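PDB 5UL3: OxsB protein from Bacillus megaterium, which catalyses the cobalamin-dependent radical S-adenosylmethionine ring contraction of dAMP to 4'-phospho-dehydrooxetanocin, a step in oxetanocin A biosynthesis. Local coordinates for residues C318-D324 and L547-Y552; Q442-Y446 and I474-M480. One frame throughout, in Å; residues are numbered along the deposited sequence.

Segments 318-324, 442-446 and 474-480 belong to the partial triose phosphate isomerase barrel of the AdoMet radical domain; the centres of the two contacts are about 13 Å apart. Along the chain, 318-324 follows strand 305-311; 442-446, on helix 440-445, comes after strand 432-436; 474-480 leaves strand 470-473, at the edge of the sheet; and 547-552 leads into helix 551-563. Contact 2 thus falls between the two halves of contact 1. Tyr552 OH meets Asp477 OD2, and Thr319 OG1 meets Arg445 O, so the two contacts are directly coupled. Together they tie the cluster-binding loop of contact 1 to helix 440-445 and to the loop that leaves strand 470-473, next to the S-adenosylmethionine site at Glu436.

Contact 1: C318-D324 and L547-Y552; sequences CTFCPRD and LMNTPY. With SF4 (iron/sulfur cluster), chain B.
Thr319 OG1 lies at the edge of the Tyr552 ring, near its plane and 3.6 Å from CD2, while a face of the Phe320 ring receives Cys318 CB, set off toward the rim. Sulfide S4 of the iron/sulfur cluster approaches the same phenylalanine obliquely. This is the radical SAM cluster loop: Cys318 and Cys321, with Cys313, form a CX4CX2C motif, one residue longer than the common CX3CX2C spacing. Cys318 SG binds FE1 at 2.2 Å; Cys321 SG, placed anti to its own backbone N (chi1 -174°), reaches FE3. A type I turn holds the two thiolates on the cluster side, and the other side of the loop rests on 547-552, at the start of helix 551-563. Tyr552 N donates to Thr319 O over 2.8 Å, tilted from the carbonyl plane, and Thr550 CB and Pro551 CD crowd round the same oxygen. Thr319 OG1 itself is bonded to Arg445 O, and Tyr552 OH to Asp477 and Leu479 N. Thr550 is the N-cap; its OG1 also donates to Leu547 O at 2.8 Å, closing the type II turn, while its methyl CG2 lies alongside Pro322 CD at 3.5 Å. Pro322, which binds cobalamin, also touches Leu547 CD1, 3.8 Å from its CD, and Met548 O, 3.3 Å from its CB, with Phe222 of helix 218-222 also against it. The chain of Arg323 folds back at chi2 and chi3, carrying its guanidinium to the cluster and to a salt bridge with Glu363. Asp324 pairs with Arg328, its OD1 lying against Asn549 CB. Two waters bridge the backbones: one donates to Asn549 O and accepts from Arg323 N, and the other donates a hydrogen bond to Phe320 O at 2.7 Å and accepts one from Leu547 N.

Contact 2: Q442-Y446 and I474-M480; sequences QLKRY and IMFDQLM
Arg445 grips Asp477 side-on: NE reaches OD2 and NH2 reaches OD1, each at 2.9 Å and each on a syn lone pair, with guanidinium and carboxylate only 6° from coplanar. Gln442 CA lies over one guanidinium face and Met480 CA over the opposite one. Deeper in, packing is tight. The extended Gln442 chain, its CG anti to the backbone N (chi1 -170°), passes over the Tyr446 ring and brings NE2 to Met475 O (2.9 Å) and to Asp477 OD1 (3.0 Å), which it meets from above the carboxylate plane. Tyr446 OH donates to Ile474 O at 2.7 Å, and Asp477 CB also sits at the ring edge. Ser437 and Asn489 hold Gln442 OE1, fixing the flip of the amide. The outer side is looser: Arg445 CD and Leu479 CB, both of partly exposed residues, come no nearer than 4.2 Å. Asn485 also takes Arg445 NH2, and Tyr552 OH bonds to Asp477 OD2. With bonds at both oxygens and an arginine in its plane, buried Asp477 is probably ionised, a charged link between helix 440-445 and the loop after strand 470-473.

Contact 1: C318-D324 and L547-Y552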
ATOM      1  N   CYS A 318       9.640   7.417  13.074  1.00 28.12           N
ATOM      2  CA  CYS A 318       8.597   8.434  12.982  1.00 26.34           C
ATOM      3  C   CYS A 318       7.535   8.165  14.041  1.00 29.13           C
ATOM      4  O   CYS A 318       7.079   7.032  14.206  1.00 28.19           O
ATOM      5  CB  CYS A 318       7.988   8.446  11.575  1.00 24.66           C
ATOM      6  SG  CYS A 318       9.262   8.692  10.323  1.00 24.58           S
ATOM      7  N   THR A 319       7.166   9.203  14.797  1.00 26.87           N
ATOM      8  CA  THR A 319       6.413   8.949  16.016  1.00 25.60           C
ATOM      9  C   THR A 319       4.967   8.582  15.755  1.00 25.94           C
ATOM     10  O   THR A 319       4.312   8.048  16.656  1.00 29.75           O
ATOM     11  CB  THR A 319       6.470  10.165  16.935  1.00 21.15           C
ATOM     12  OG1 THR A 319       5.873  11.284  16.262  1.00 24.95           O
ATOM     13  CG2 THR A 319       7.930  10.467  17.268  1.00 25.24           C
ATOM     14  N   PHE A 320       4.448   8.882  14.562  1.00 24.71           N
ATOM     15  CA  PHE A 320       3.084   8.565  14.174  1.00 25.19           C
ATOM     16  C   PHE A 320       2.965   7.227  13.441  1.00 25.10           C
ATOM     17  O   PHE A 320       1.856   6.835  13.069  1.00 26.69           O
ATOM     18  CB  PHE A 320       2.538   9.682  13.269  1.00 26.20           C
ATOM     19  CG  PHE A 320       3.387   9.911  12.047  1.00 28.47           C
ATOM     20  CD1 PHE A 320       3.213   9.137  10.900  1.00 29.06           C
ATOM     21  CD2 PHE A 320       4.408  10.862  12.060  1.00 26.82           C
ATOM     22  CE1 PHE A 320       4.012   9.313   9.785  1.00 25.54           C
ATOM     23  CE2 PHE A 320       5.214  11.045  10.958  1.00 29.55           C
ATOM     24  CZ  PHE A 320       5.021  10.268   9.807  1.00 32.65           C
ATOM     25  N   CYS A 321       4.067   6.530  13.213  1.00 26.86           N
ATOM     26  CA  CYS A 321       4.072   5.326  12.385  1.00 24.21           C
ATOM     27  C   CYS A 321       4.327   4.100  13.260  1.00 22.55           C
ATOM     28  O   CYS A 321       5.476   3.849  13.653  1.00 22.53           O
ATOM     29  CB  CYS A 321       5.157   5.465  11.308  1.00 22.02           C
ATOM     30  SG  CYS A 321       5.225   4.125  10.052  1.00 24.22           S
ATOM     31  N   PRO A 322       3.308   3.313  13.618  1.00 23.98           N
ATOM     32  CA  PRO A 322       3.566   2.160  14.501  1.00 23.79           C
ATOM     33  C   PRO A 322       4.368   1.098  13.765  1.00 25.43           C
ATOM     34  O   PRO A 322       4.128   0.832  12.585  1.00 28.10           O
ATOM     35  CB  PRO A 322       2.163   1.657  14.860  1.00 26.85           C
ATOM     36  CG  PRO A 322       1.310   2.052  13.674  1.00 26.47           C
ATOM     37  CD  PRO A 322       1.911   3.365  13.153  1.00 29.32           C
ATOM     38  N   ARG A 323       5.347   0.503  14.461  1.00 21.29           N
ATOM     39  CA  ARG A 323       6.233  -0.462  13.826  1.00 25.57           C
ATOM     40  C   ARG A 323       5.960  -1.912  14.232  1.00 27.55           C
ATOM     41  O   ARG A 323       6.650  -2.810  13.746  1.00 26.78           O
ATOM     42  CB  ARG A 323       7.700  -0.091  14.110  1.00 27.14           C
ATOM     43  CG  ARG A 323       8.064   1.354  13.673  1.00 21.47           C
ATOM     44  CD  ARG A 323       7.620   1.648  12.208  1.00 23.37           C
ATOM     45  NE  ARG A 323       8.143   0.652  11.264  1.00 25.39           N
ATOM     46  CZ  ARG A 323       7.592   0.412  10.070  1.00 25.18           C
ATOM     47  NH1 ARG A 323       8.115  -0.516   9.262  1.00 22.97           N
ATOM     48  NH2 ARG A 323       6.500   1.085   9.697  1.00 24.22           N
ATOM     49  N   ASP A 324       4.951  -2.169  15.074  1.00 29.75           N
ATOM     50  CA  ASP A 324       4.814  -3.496  15.680  1.00 30.10           C
ATOM     51  C   ASP A 324       4.374  -4.546  14.670  1.00 32.11           C
ATOM     52  O   ASP A 324       4.691  -5.728  14.831  1.00 28.42           O
ATOM     53  CB  ASP A 324       3.816  -3.452  16.835  1.00 34.45           C
ATOM     54  CG  ASP A 324       4.311  -2.597  17.975  1.00 40.42           C
ATOM     55  OD1 ASP A 324       4.184  -1.362  17.875  1.00 42.89           O
ATOM     56  OD2 ASP A 324       4.869  -3.164  18.936  1.00 48.17           O
ATOM     57  N   LEU A 547      -2.431   6.557  15.663  1.00 32.72           N
ATOM     58  CA  LEU A 547      -2.697   5.130  15.627  1.00 30.74           C
ATOM     59  C   LEU A 547      -2.268   4.480  16.934  1.00 33.22           C
ATOM     60  O   LEU A 547      -1.502   5.048  17.721  1.00 32.70           O
ATOM     61  CB  LEU A 547      -1.976   4.469  14.447  1.00 27.98           C
ATOM     62  CG  LEU A 547      -2.362   4.875  13.022  1.00 36.52           C
ATOM     63  CD1 LEU A 547      -1.607   4.025  12.019  1.00 35.14           C
ATOM     64  CD2 LEU A 547      -3.863   4.772  12.788  1.00 38.92           C
ATOM     65  N   MET A 548      -2.773   3.266  17.157  1.00 32.11           N
ATOM     66  CA  MET A 548      -2.332   2.474  18.295  1.00 35.98           C
ATOM     67  C   MET A 548      -0.846   2.159  18.171  1.00 34.03           C
ATOM     68  O   MET A 548      -0.289   2.101  17.068  1.00 32.12           O
ATOM     69  CB  MET A 548      -3.137   1.167  18.389  1.00 34.66           C
ATOM     70  CG  MET A 548      -4.642   1.354  18.550  1.00 42.94           C
ATOM     71  SD  MET A 548      -5.549  -0.218  18.439  1.00 38.46           S
ATOM     72  CE  MET A 548      -4.784  -1.133  19.779  1.00 35.75           C
ATOM     73  N   ASN A 549      -0.198   1.976  19.320  1.00 32.05           N
ATOM     74  CA  ASN A 549       1.181   1.500  19.409  1.00 30.96           C
ATOM     75  C   ASN A 549       2.197   2.488  18.850  1.00 39.05           C
ATOM     76  O   ASN A 549       3.296   2.086  18.451  1.00 39.73           O
ATOM     77  CB  ASN A 549       1.351   0.142  18.714  1.00 31.94           C
ATOM     78  CG  ASN A 549       0.555  -0.951  19.387  1.00 44.27           C
ATOM     79  OD1 ASN A 549       0.469  -1.002  20.616  1.00 38.02           O
ATOM     80  ND2 ASN A 549      -0.045  -1.824  18.591  1.00 40.36           N
ATOM     81  N   THR A 550       1.860   3.792  18.820  1.00 33.88           N
ATOM     82  CA  THR A 550       2.785   4.788  18.315  1.00 29.01           C
ATOM     83  C   THR A 550       3.477   5.526  19.455  1.00 28.95           C
ATOM     84  O   THR A 550       2.870   5.778  20.498  1.00 31.52           O
ATOM     85  CB  THR A 550       2.053   5.826  17.463  1.00 27.43           C
ATOM     86  OG1 THR A 550       0.957   6.374  18.216  1.00 29.78           O
ATOM     87  CG2 THR A 550       1.561   5.196  16.157  1.00 26.81           C
ATOM     88  N   PRO A 551       4.735   5.919  19.239  1.00 28.47           N
ATOM     89  CA  PRO A 551       5.366   6.879  20.158  1.00 24.80           C
ATOM     90  C   PRO A 551       4.533   8.123  20.373  1.00 35.03           C
ATOM     91  O   PRO A 551       4.498   8.652  21.492  1.00 31.43           O
ATOM     92  CB  PRO A 551       6.696   7.198  19.452  1.00 31.36           C
ATOM     93  CG  PRO A 551       7.010   5.974  18.679  1.00 29.93           C
ATOM     94  CD  PRO A 551       5.659   5.494  18.177  1.00 24.15           C
ATOM     95  N   TYR A 552       3.849   8.608  19.332  1.00 30.83           N
ATOM     96  CA  TYR A 552       3.053   9.822  19.497  1.00 28.02           C
ATOM     97  C   TYR A 552       1.898   9.609  20.474  1.00 29.84           C
ATOM     98  O   TYR A 552       1.579  10.506  21.265  1.00 30.52           O
ATOM     99  CB  TYR A 552       2.531  10.312  18.145  1.00 30.87           C
ATOM    100  CG  TYR A 552       2.103  11.774  18.150  1.00 27.90           C
ATOM    101  CD1 TYR A 552       0.813  12.140  18.524  1.00 26.63           C
ATOM    102  CD2 TYR A 552       2.990  12.783  17.779  1.00 29.89           C
ATOM    103  CE1 TYR A 552       0.407  13.475  18.532  1.00 31.50           C
ATOM    104  CE2 TYR A 552       2.599  14.120  17.791  1.00 28.97           C
ATOM    105  CZ  TYR A 552       1.308  14.454  18.166  1.00 25.24           C
ATOM    106  OH  TYR A 552       0.892  15.765  18.191  1.00 31.48           O
TER
HETATM  107 FE1  SF4 B 801       8.768   6.884   9.087  1.00 25.09          FE
HETATM  108 FE2  SF4 B 801       8.039   6.083   6.597  1.00 28.02          FE
HETATM  109 FE3  SF4 B 801       7.006   4.854   8.879  1.00 24.45          FE
HETATM  110 FE4  SF4 B 801       9.615   4.440   8.178  1.00 25.09          FE
HETATM  111  S1  SF4 B 801       7.750   3.805   6.977  1.00 26.02           S
HETATM  112  S2  SF4 B 801       8.834   4.912  10.287  1.00 24.20           S
HETATM  113  S3  SF4 B 801      10.163   6.522   7.366  1.00 29.79           S
HETATM  114  S4  SF4 B 801       6.690   7.033   8.183  1.00 27.30           S
HETATM  115  O   HOH W   1      -0.372   7.827  14.273  1.00 29.53           O
HETATM  116  O   HOH W   2       5.953   1.306  17.072  1.00 38.90           O

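Contact 2: Q442-Y446 and I474-M480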
ATOM      1  N   GLN A 442       7.907  20.823  14.599  1.00 27.89           N
ATOM      2  CA  GLN A 442       6.927  19.774  14.319  1.00 25.13           C
ATOM      3  C   GLN A 442       7.593  18.540  13.734  1.00 25.54           C
ATOM      4  O   GLN A 442       7.241  17.412  14.101  1.00 26.33           O
ATOM      5  CB  GLN A 442       5.836  20.300  13.381  1.00 27.10           C
ATOM      6  CG  GLN A 442       4.638  19.356  13.207  1.00 24.89           C
ATOM      7  CD  GLN A 442       3.619  19.928  12.237  1.00 24.20           C
ATOM      8  OE1 GLN A 442       3.992  20.439  11.189  1.00 26.88           O
ATOM      9  NE2 GLN A 442       2.346  19.887  12.601  1.00 23.36           N
ATOM     10  N   LEU A 443       8.584  18.727  12.856  1.00 25.19           N
ATOM     11  CA  LEU A 443       9.336  17.583  12.346  1.00 22.63           C
ATOM     12  C   LEU A 443       9.949  16.775  13.483  1.00 34.38           C
ATOM     13  O   LEU A 443       9.998  15.539  13.431  1.00 26.85           O
ATOM     14  CB  LEU A 443      10.423  18.055  11.380  1.00 23.42           C
ATOM     15  CG  LEU A 443       9.886  18.432   9.992  1.00 27.54           C
ATOM     16  CD1 LEU A 443      10.939  19.212   9.224  1.00 29.02           C
ATOM     17  CD2 LEU A 443       9.476  17.165   9.212  1.00 24.53           C
ATOM     18  N   LYS A 444      10.420  17.455  14.530  1.00 25.82           N
ATOM     19  CA  LYS A 444      10.988  16.729  15.654  1.00 27.93           C
ATOM     20  C   LYS A 444       9.905  15.999  16.452  1.00 21.91           C
ATOM     21  O   LYS A 444      10.126  14.864  16.900  1.00 28.67           O
ATOM     22  CB  LYS A 444      11.788  17.700  16.538  1.00 28.42           C
ATOM     23  CG  LYS A 444      12.636  17.014  17.582  1.00 44.91           C
ATOM     24  CD  LYS A 444      13.448  18.050  18.349  1.00 53.50           C
ATOM     25  CE  LYS A 444      13.587  17.683  19.817  1.00 58.38           C
ATOM     26  NZ  LYS A 444      13.989  18.871  20.624  1.00 53.18           N
ATOM     27  N   ARG A 445       8.743  16.636  16.666  1.00 24.19           N
ATOM     28  CA  ARG A 445       7.631  15.944  17.317  1.00 27.08           C
ATOM     29  C   ARG A 445       7.197  14.733  16.502  1.00 29.28           C
ATOM     30  O   ARG A 445       6.743  13.733  17.066  1.00 26.04           O
ATOM     31  CB  ARG A 445       6.422  16.863  17.483  1.00 27.68           C
ATOM     32  CG  ARG A 445       6.557  17.976  18.518  1.00 28.10           C
ATOM     33  CD  ARG A 445       5.171  18.450  18.927  1.00 26.70           C
ATOM     34  NE  ARG A 445       4.393  19.073  17.844  1.00 30.20           N
ATOM     35  CZ  ARG A 445       4.627  20.283  17.345  1.00 30.91           C
ATOM     36  NH1 ARG A 445       5.634  21.033  17.804  1.00 29.19           N
ATOM     37  NH2 ARG A 445       3.850  20.754  16.383  1.00 29.23           N
ATOM     38  N   TYR A 446       7.332  14.816  15.181  1.00 24.59           N
ATOM     39  CA  TYR A 446       7.021  13.713  14.273  1.00 25.22           C
ATOM     40  C   TYR A 446       8.135  12.672  14.201  1.00 28.03           C
ATOM     41  O   TYR A 446       7.955  11.632  13.554  1.00 27.58           O
ATOM     42  CB  TYR A 446       6.729  14.276  12.872  1.00 25.80           C
ATOM     43  CG  TYR A 446       5.406  15.006  12.735  1.00 31.54           C
ATOM     44  CD1 TYR A 446       4.505  15.094  13.795  1.00 22.69           C
ATOM     45  CD2 TYR A 446       5.043  15.585  11.522  1.00 26.57           C
ATOM     46  CE1 TYR A 446       3.296  15.752  13.653  1.00 23.17           C
ATOM     47  CE2 TYR A 446       3.851  16.259  11.374  1.00 24.29           C
ATOM     48  CZ  TYR A 446       2.968  16.328  12.428  1.00 21.33           C
ATOM     49  OH  TYR A 446       1.772  16.978  12.252  1.00 26.53           O
ATOM     50  N   ILE A 474       1.166  16.672   7.282  1.00 23.05           N
ATOM     51  CA  ILE A 474       0.220  16.642   8.384  1.00 21.87           C
ATOM     52  C   ILE A 474       0.281  18.008   9.056  1.00 24.02           C
ATOM     53  O   ILE A 474       1.133  18.231   9.914  1.00 23.51           O
ATOM     54  CB  ILE A 474       0.553  15.519   9.378  1.00 21.47           C
ATOM     55  CG1 ILE A 474       0.734  14.182   8.640  1.00 27.47           C
ATOM     56  CG2 ILE A 474      -0.545  15.383  10.395  1.00 24.06           C
ATOM     57  CD1 ILE A 474       1.467  13.132   9.500  1.00 25.25           C
ATOM     58  N   MET A 475      -0.607  18.911   8.642  1.00 26.37           N
ATOM     59  CA  MET A 475      -0.556  20.309   9.074  1.00 25.73           C
ATOM     60  C   MET A 475      -0.758  20.436  10.582  1.00 25.42           C
ATOM     61  O   MET A 475       0.019  21.108  11.269  1.00 27.72           O
ATOM     62  CB  MET A 475      -1.621  21.107   8.313  1.00 26.44           C
ATOM     63  CG  MET A 475      -1.838  22.562   8.820  1.00 25.94           C
ATOM     64  SD  MET A 475      -0.385  23.579   8.500  1.00 29.58           S
ATOM     65  CE  MET A 475      -0.478  23.736   6.708  1.00 30.28           C
ATOM     66  N   PHE A 476      -1.790  19.790  11.109  1.00 26.19           N
ATOM     67  CA  PHE A 476      -2.203  19.919  12.502  1.00 33.36           C
ATOM     68  C   PHE A 476      -1.795  18.688  13.304  1.00 31.81           C
ATOM     69  O   PHE A 476      -1.949  17.555  12.841  1.00 28.00           O
ATOM     70  CB  PHE A 476      -3.721  20.096  12.584  1.00 27.92           C
ATOM     71  CG  PHE A 476      -4.246  21.289  11.821  1.00 28.48           C
ATOM     72  CD1 PHE A 476      -4.122  22.573  12.345  1.00 29.96           C
ATOM     73  CD2 PHE A 476      -4.897  21.124  10.607  1.00 26.36           C
ATOM     74  CE1 PHE A 476      -4.618  23.670  11.665  1.00 29.01           C
ATOM     75  CE2 PHE A 476      -5.396  22.228   9.912  1.00 28.55           C
ATOM     76  CZ  PHE A 476      -5.261  23.502  10.447  1.00 31.09           C
ATOM     77  N   ASP A 477      -1.274  18.898  14.516  1.00 25.13           N
ATOM     78  CA  ASP A 477      -1.100  17.772  15.425  1.00 25.44           C
ATOM     79  C   ASP A 477      -1.430  18.223  16.840  1.00 31.26           C
ATOM     80  O   ASP A 477      -1.277  19.399  17.185  1.00 27.80           O
ATOM     81  CB  ASP A 477       0.306  17.148  15.361  1.00 26.65           C
ATOM     82  CG  ASP A 477       1.392  18.029  15.969  1.00 31.48           C
ATOM     83  OD1 ASP A 477       1.645  19.119  15.426  1.00 26.73           O
ATOM     84  OD2 ASP A 477       2.037  17.589  16.958  1.00 29.61           O
ATOM     85  N   GLN A 478      -1.884  17.264  17.648  1.00 31.51           N
ATOM     86  CA  GLN A 478      -2.581  17.576  18.889  1.00 30.45           C
ATOM     87  C   GLN A 478      -1.663  18.178  19.944  1.00 31.84           C
ATOM     88  O   GLN A 478      -2.146  18.897  20.825  1.00 39.65           O
ATOM     89  CB  GLN A 478      -3.262  16.314  19.432  1.00 31.80           C
ATOM     90  CG  GLN A 478      -4.492  15.860  18.628  1.00 30.71           C
ATOM     91  CD  GLN A 478      -4.159  14.960  17.437  1.00 26.83           C
ATOM     92  OE1 GLN A 478      -2.996  14.786  17.066  1.00 27.70           O
ATOM     93  NE2 GLN A 478      -5.193  14.371  16.851  1.00 31.87           N
ATOM     94  N   LEU A 479      -0.360  17.930  19.873  1.00 32.20           N
ATOM     95  CA  LEU A 479       0.546  18.473  20.877  1.00 32.44           C
ATOM     96  C   LEU A 479       1.102  19.839  20.499  1.00 35.59           C
ATOM     97  O   LEU A 479       1.911  20.387  21.256  1.00 31.99           O
ATOM     98  CB  LEU A 479       1.698  17.492  21.136  1.00 29.99           C
ATOM     99  CG  LEU A 479       1.221  16.131  21.650  1.00 32.81           C
ATOM    100  CD1 LEU A 479       2.377  15.177  21.933  1.00 35.49           C
ATOM    101  CD2 LEU A 479       0.360  16.325  22.897  1.00 39.10           C
ATOM    102  N   MET A 480       0.679  20.409  19.371  1.00 29.43           N
ATOM    103  CA  MET A 480       1.175  21.710  18.944  1.00 30.35           C
ATOM    104  C   MET A 480       0.635  22.808  19.854  1.00 30.71           C
ATOM    105  O   MET A 480      -0.570  22.882  20.109  1.00 29.78           O
ATOM    106  CB  MET A 480       0.755  22.005  17.502  1.00 32.35           C
ATOM    107  CG  MET A 480       1.360  23.301  16.927  1.00 27.10           C
ATOM    108  SD  MET A 480       0.607  23.736  15.339  1.00 30.87           S
ATOM    109  CE  MET A 480       1.120  22.325  14.323  1.00 28.99           C
TER